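Beta-lactamase (Mycobacterium tuberculosis, PDB 4WHI) is the C-terminal domain of a penicillin-binding protein of the beta-lactamase family, an antiparallel beta domain whose own role is not established. Local coordinates at residues Q7-Y21 with D54-T66. Numbering follows the deposited sequence.
Sequences QSPANPAPSRPLNDY and DLTHWDGDTFTFT
Pro-9 sets the CG-CD edge of its ring down on one face of the Trp-58 indole, the two side chains crossing at about a right angle, with CD 3.4 Å from the centroid of the six-membered ring and only 8° off the normal, a CH-pi contact at one end of a proline-rich strap. That strap, residues 7-21, runs across the tip of the beta hairpin formed by strands 51-59 and 62-66, whose type II' turn spans Asp-59 to Thr-62 beside a classic beta bulge. Trp-58 holds CG anti to its backbone N (chi1 178°), which carries the indole out to where its face meets Pro-9; Lys-79 makes a cation-pi contact with the same ring system. At the turn itself the strap is gripped twice through Ala-13. Its N donates to Asp-59 OD1 at 2.8 Å, on the syn side of the carboxylate, while its O accepts from Gly-60 N at 2.8 Å, the donor sitting above the carbonyl plane. His-57 ties back to the turn: NE2 donates to Gly-60 O at 2.7 Å, exactly in the imidazole plane, which fixes the rotation of the ring and sets its CE1 edge toward Ala-13 O. Further along, Phe-63 drives its CE1-CZ edge into one face of Tyr-21, T-shaped with planes 77° apart, and Leu-18 CD2 also packs against CZ of Phe-63. The Tyr-21 hydroxyl is held by two bonds, accepting from Arg-16 N at 2.9 Å and donating to the anti lone pair of Asp-61 OD1 at 2.6 Å.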
loop_
_atom_site.group_PDB
_atom_site.type_symbol
_atom_site.label_atom_id
_atom_site.label_comp_id
_atom_site.label_asym_id
_atom_site.label_seq_id
_atom_site.Cartn_x
_atom_site.Cartn_y
_atom_site.Cartn_z
ATOM N N GLN A 7 -5.376 2.695 -17.130
ATOM C CA GLN A 7 -5.494 1.846 -15.938
ATOM C C GLN A 7 -5.013 2.514 -14.631
ATOM O O GLN A 7 -4.970 1.860 -13.588
ATOM C CB GLN A 7 -4.821 0.488 -16.178
ATOM C CG GLN A 7 -5.529 -0.353 -17.242
ATOM C CD GLN A 7 -7.039 -0.414 -17.042
ATOM O OE1 GLN A 7 -7.798 0.226 -17.774
ATOM N NE2 GLN A 7 -7.480 -1.164 -16.030
ATOM N N SER A 8 -4.671 3.802 -14.698
ATOM C CA SER A 8 -4.361 4.628 -13.525
ATOM C C SER A 8 -5.280 5.846 -13.551
ATOM O O SER A 8 -5.700 6.261 -14.630
ATOM C CB SER A 8 -2.908 5.109 -13.575
ATOM O OG SER A 8 -2.000 4.033 -13.425
ATOM N N PRO A 9 -5.604 6.428 -12.380
ATOM C CA PRO A 9 -6.430 7.640 -12.423
ATOM C C PRO A 9 -5.694 8.810 -13.085
ATOM O O PRO A 9 -4.546 9.090 -12.743
ATOM C CB PRO A 9 -6.706 7.931 -10.940
ATOM C CG PRO A 9 -6.543 6.613 -10.261
ATOM C CD PRO A 9 -5.420 5.947 -11.003
ATOM N N ALA A 10 -6.356 9.472 -14.031
ATOM C CA ALA A 10 -5.744 10.552 -14.821
ATOM C C ALA A 10 -5.626 11.866 -14.057
ATOM O O ALA A 10 -4.619 12.576 -14.157
ATOM C CB ALA A 10 -6.555 10.784 -16.084
ATOM N N ASN A 11 -6.675 12.171 -13.307
ATOM C CA ASN A 11 -6.839 13.427 -12.599
ATOM C C ASN A 11 -6.871 13.152 -11.096
ATOM O O ASN A 11 -7.844 13.501 -10.437
ATOM C CB ASN A 11 -8.166 14.068 -13.059
ATOM C CG ASN A 11 -8.488 15.377 -12.345
ATOM O OD1 ASN A 11 -7.629 16.238 -12.175
ATOM N ND2 ASN A 11 -9.741 15.529 -11.930
ATOM N N PRO A 12 -5.816 12.519 -10.539
ATOM C CA PRO A 12 -5.989 12.165 -9.137
ATOM C C PRO A 12 -5.827 13.355 -8.200
ATOM O O PRO A 12 -5.125 14.316 -8.525
ATOM C CB PRO A 12 -4.857 11.171 -8.899
ATOM C CG PRO A 12 -3.767 11.661 -9.778
ATOM C CD PRO A 12 -4.450 12.208 -11.007
ATOM N N ALA A 13 -6.488 13.283 -7.052
ATOM C CA ALA A 13 -6.232 14.203 -5.957
ATOM C C ALA A 13 -4.825 13.924 -5.422
ATOM O O ALA A 13 -4.409 12.773 -5.373
ATOM C CB ALA A 13 -7.270 14.014 -4.867
ATOM N N PRO A 14 -4.080 14.974 -5.036
ATOM C CA PRO A 14 -2.726 14.771 -4.515
ATOM C C PRO A 14 -2.720 14.061 -3.168
ATOM O O PRO A 14 -3.715 14.087 -2.443
ATOM C CB PRO A 14 -2.183 16.198 -4.354
ATOM C CG PRO A 14 -3.385 17.072 -4.304
ATOM C CD PRO A 14 -4.421 16.402 -5.150
ATOM N N SER A 15 -1.600 13.430 -2.848
ATOM C CA SER A 15 -1.394 12.875 -1.522
ATOM C C SER A 15 -1.124 13.994 -0.516
ATOM O O SER A 15 -0.784 15.124 -0.889
ATOM C CB SER A 15 -0.222 11.890 -1.531
ATOM O OG SER A 15 1.019 12.552 -1.716
ATOM N N ARG A 16 -1.286 13.664 0.760
ATOM C CA ARG A 16 -0.749 14.471 1.862
ATOM C C ARG A 16 0.781 14.452 1.798
ATOM O O ARG A 16 1.354 13.605 1.111
ATOM C CB ARG A 16 -1.193 13.894 3.216
ATOM C CG ARG A 16 -2.666 14.086 3.558
ATOM C CD ARG A 16 -2.990 13.597 4.970
ATOM N NE ARG A 16 -3.977 14.454 5.646
ATOM C CZ ARG A 16 -3.698 15.447 6.497
ATOM N NH1 ARG A 16 -2.447 15.753 6.832
ATOM N NH2 ARG A 16 -4.693 16.149 7.033
ATOM N N PRO A 17 1.454 15.375 2.517
ATOM C CA PRO A 17 2.905 15.239 2.702
ATOM C C PRO A 17 3.219 13.806 3.137
ATOM O O PRO A 17 2.503 13.257 3.974
ATOM C CB PRO A 17 3.216 16.234 3.819
ATOM C CG PRO A 17 2.111 17.240 3.771
ATOM C CD PRO A 17 0.898 16.523 3.258
ATOM N N LEU A 18 4.250 13.196 2.561
ATOM C CA LEU A 18 4.442 11.752 2.726
ATOM C C LEU A 18 4.718 11.328 4.173
ATOM O O LEU A 18 4.377 10.217 4.560
ATOM C CB LEU A 18 5.499 11.223 1.757
ATOM C CG LEU A 18 5.095 11.265 0.277
ATOM C CD1 LEU A 18 6.210 10.713 -0.589
ATOM C CD2 LEU A 18 3.790 10.516 0.012
ATOM N N ASN A 19 5.291 12.214 4.980
ATOM C CA ASN A 19 5.502 11.906 6.397
ATOM C C ASN A 19 4.211 11.486 7.099
ATOM O O ASN A 19 4.250 10.708 8.046
ATOM C CB ASN A 19 6.129 13.096 7.134
ATOM C CG ASN A 19 5.115 14.171 7.490
ATOM O OD1 ASN A 19 4.847 15.095 6.712
ATOM N ND2 ASN A 19 4.561 14.068 8.677
ATOM N N ASP A 20 3.075 12.016 6.646
ATOM C CA ASP A 20 1.790 11.732 7.297
ATOM C C ASP A 20 1.422 10.255 7.300
ATOM O O ASP A 20 0.715 9.802 8.197
ATOM C CB ASP A 20 0.654 12.526 6.646
ATOM C CG ASP A 20 0.594 13.956 7.121
ATOM O OD1 ASP A 20 1.288 14.314 8.103
ATOM O OD2 ASP A 20 -0.169 14.728 6.506
ATOM N N TYR A 21 1.905 9.514 6.305
ATOM C CA TYR A 21 1.566 8.093 6.162
ATOM C C TYR A 21 2.493 7.148 6.923
ATOM O O TYR A 21 2.156 5.974 7.147
ATOM C CB TYR A 21 1.559 7.719 4.687
ATOM C CG TYR A 21 0.649 8.586 3.840
ATOM C CD1 TYR A 21 -0.730 8.455 3.905
ATOM C CD2 TYR A 21 1.175 9.535 2.966
ATOM C CE1 TYR A 21 -1.564 9.240 3.121
ATOM C CE2 TYR A 21 0.349 10.324 2.180
ATOM C CZ TYR A 21 -1.015 10.172 2.259
ATOM O OH TYR A 21 -1.831 10.954 1.475
ATOM N N ASP A 54 7.301 -1.113 -2.779
ATOM C CA ASP A 54 7.180 0.318 -3.059
ATOM C C ASP A 54 5.707 0.669 -3.176
ATOM O O ASP A 54 4.959 -0.031 -3.852
ATOM C CB ASP A 54 7.858 0.686 -4.374
ATOM C CG ASP A 54 9.352 0.738 -4.271
ATOM O OD1 ASP A 54 9.897 0.642 -3.146
ATOM O OD2 ASP A 54 9.986 0.881 -5.335
ATOM N N LEU A 55 5.301 1.759 -2.531
ATOM C CA LEU A 55 3.943 2.278 -2.670
ATOM C C LEU A 55 3.941 3.365 -3.722
ATOM O O LEU A 55 4.682 4.334 -3.620
ATOM C CB LEU A 55 3.420 2.829 -1.342
ATOM C CG LEU A 55 3.125 1.781 -0.273
ATOM C CD1 LEU A 55 2.791 2.450 1.053
ATOM C CD2 LEU A 55 2.014 0.846 -0.716
ATOM N N THR A 56 3.110 3.191 -4.741
ATOM C CA THR A 56 2.975 4.178 -5.797
ATOM C C THR A 56 1.652 4.903 -5.597
ATOM O O THR A 56 0.626 4.277 -5.395
ATOM C CB THR A 56 3.019 3.498 -7.175
ATOM O OG1 THR A 56 4.315 2.923 -7.364
ATOM C CG2 THR A 56 2.758 4.495 -8.300
ATOM N N HIS A 57 1.675 6.228 -5.646
ATOM C CA HIS A 57 0.453 6.990 -5.482
ATOM C C HIS A 57 -0.594 6.630 -6.538
ATOM O O HIS A 57 -0.271 6.471 -7.714
ATOM C CB HIS A 57 0.729 8.485 -5.493
ATOM C CG HIS A 57 -0.455 9.291 -5.087
ATOM N ND1 HIS A 57 -1.067 10.188 -5.931
ATOM C CD2 HIS A 57 -1.180 9.287 -3.944
ATOM C CE1 HIS A 57 -2.103 10.725 -5.314
ATOM N NE2 HIS A 57 -2.193 10.197 -4.107
ATOM N N TRP A 58 -1.841 6.487 -6.090
ATOM C CA TRP A 58 -2.979 6.177 -6.949
ATOM C C TRP A 58 -3.923 7.385 -7.036
ATOM O O TRP A 58 -4.087 7.972 -8.103
ATOM C CB TRP A 58 -3.703 4.936 -6.422
ATOM C CG TRP A 58 -4.937 4.520 -7.174
ATOM C CD1 TRP A 58 -6.230 4.797 -6.840
ATOM C CD2 TRP A 58 -4.995 3.710 -8.359
ATOM N NE1 TRP A 58 -7.090 4.231 -7.754
ATOM C CE2 TRP A 58 -6.361 3.552 -8.691
ATOM C CE3 TRP A 58 -4.028 3.107 -9.169
ATOM C CZ2 TRP A 58 -6.782 2.818 -9.803
ATOM C CZ3 TRP A 58 -4.449 2.373 -10.279
ATOM C CH2 TRP A 58 -5.817 2.238 -10.581
ATOM N N ASP A 59 -4.528 7.763 -5.915
ATOM C CA ASP A 59 -5.482 8.878 -5.888
ATOM C C ASP A 59 -5.738 9.239 -4.435
ATOM O O ASP A 59 -6.098 8.373 -3.637
ATOM C CB ASP A 59 -6.796 8.453 -6.562
ATOM C CG ASP A 59 -7.648 9.629 -7.023
ATOM O OD1 ASP A 59 -7.478 10.764 -6.527
ATOM O OD2 ASP A 59 -8.508 9.396 -7.898
ATOM N N GLY A 60 -5.545 10.509 -4.087
ATOM C CA GLY A 60 -5.838 10.983 -2.745
ATOM C C GLY A 60 -4.933 10.290 -1.749
ATOM O O GLY A 60 -3.719 10.345 -1.885
ATOM N N ASP A 61 -5.528 9.619 -0.770
ATOM C CA ASP A 61 -4.766 8.893 0.249
ATOM C C ASP A 61 -4.626 7.400 -0.082
ATOM O O ASP A 61 -4.275 6.601 0.784
ATOM C CB ASP A 61 -5.423 9.061 1.619
ATOM C CG ASP A 61 -5.426 10.498 2.089
ATOM O OD1 ASP A 61 -4.403 11.203 1.932
ATOM O OD2 ASP A 61 -6.465 10.925 2.618
ATOM N N THR A 62 -4.902 7.035 -1.330
ATOM C CA THR A 62 -4.770 5.660 -1.780
ATOM C C THR A 62 -3.504 5.504 -2.618
ATOM O O THR A 62 -3.220 6.318 -3.489
ATOM C CB THR A 62 -6.011 5.220 -2.586
ATOM O OG1 THR A 62 -7.169 5.301 -1.744
ATOM C CG2 THR A 62 -5.867 3.780 -3.097
ATOM N N PHE A 63 -2.744 4.457 -2.302
ATOM C CA PHE A 63 -1.548 4.058 -3.014
ATOM C C PHE A 63 -1.747 2.630 -3.512
ATOM O O PHE A 63 -2.710 1.949 -3.135
ATOM C CB PHE A 63 -0.336 4.109 -2.068
ATOM C CG PHE A 63 0.027 5.495 -1.618
ATOM C CD1 PHE A 63 -0.727 6.143 -0.644
ATOM C CD2 PHE A 63 1.126 6.158 -2.161
ATOM C CE1 PHE A 63 -0.394 7.422 -0.229
ATOM C CE2 PHE A 63 1.460 7.444 -1.740
ATOM C CZ PHE A 63 0.695 8.070 -0.778
ATOM N N THR A 64 -0.844 2.171 -4.368
ATOM C CA THR A 64 -0.848 0.776 -4.776
ATOM C C THR A 64 0.534 0.168 -4.644
ATOM O O THR A 64 1.552 0.874 -4.600
ATOM C CB THR A 64 -1.333 0.585 -6.229
ATOM O OG1 THR A 64 -0.468 1.291 -7.116
ATOM C CG2 THR A 64 -2.796 1.052 -6.422
ATOM N N PHE A 65 0.557 -1.156 -4.576
ATOM C CA PHE A 65 1.789 -1.902 -4.715
ATOM C C PHE A 65 1.569 -3.064 -5.680
ATOM O O PHE A 65 0.424 -3.429 -5.994
ATOM C CB PHE A 65 2.327 -2.363 -3.358
ATOM C CG PHE A 65 1.383 -3.232 -2.573
ATOM C CD1 PHE A 65 0.359 -2.674 -1.814
ATOM C CD2 PHE A 65 1.547 -4.611 -2.548
ATOM C CE1 PHE A 65 -0.502 -3.473 -1.081
ATOM C CE2 PHE A 65 0.690 -5.414 -1.810
ATOM C CZ PHE A 65 -0.334 -4.845 -1.076
ATOM N N THR A 66 2.667 -3.615 -6.180
ATOM C CA THR A 66 2.605 -4.726 -7.129
ATOM C C THR A 66 3.091 -5.995 -6.437
ATOM O O THR A 66 4.101 -5.980 -5.730
ATOM C CB THR A 66 3.428 -4.441 -8.404
ATOM O OG1 THR A 66 4.741 -3.991 -8.048
ATOM C CG2 THR A 66 2.754 -3.361 -9.254
HETATM O O HOH W 1 -2.471 8.110 -10.242
HETATM O O HOH W 2 -4.896 13.315 0.066
#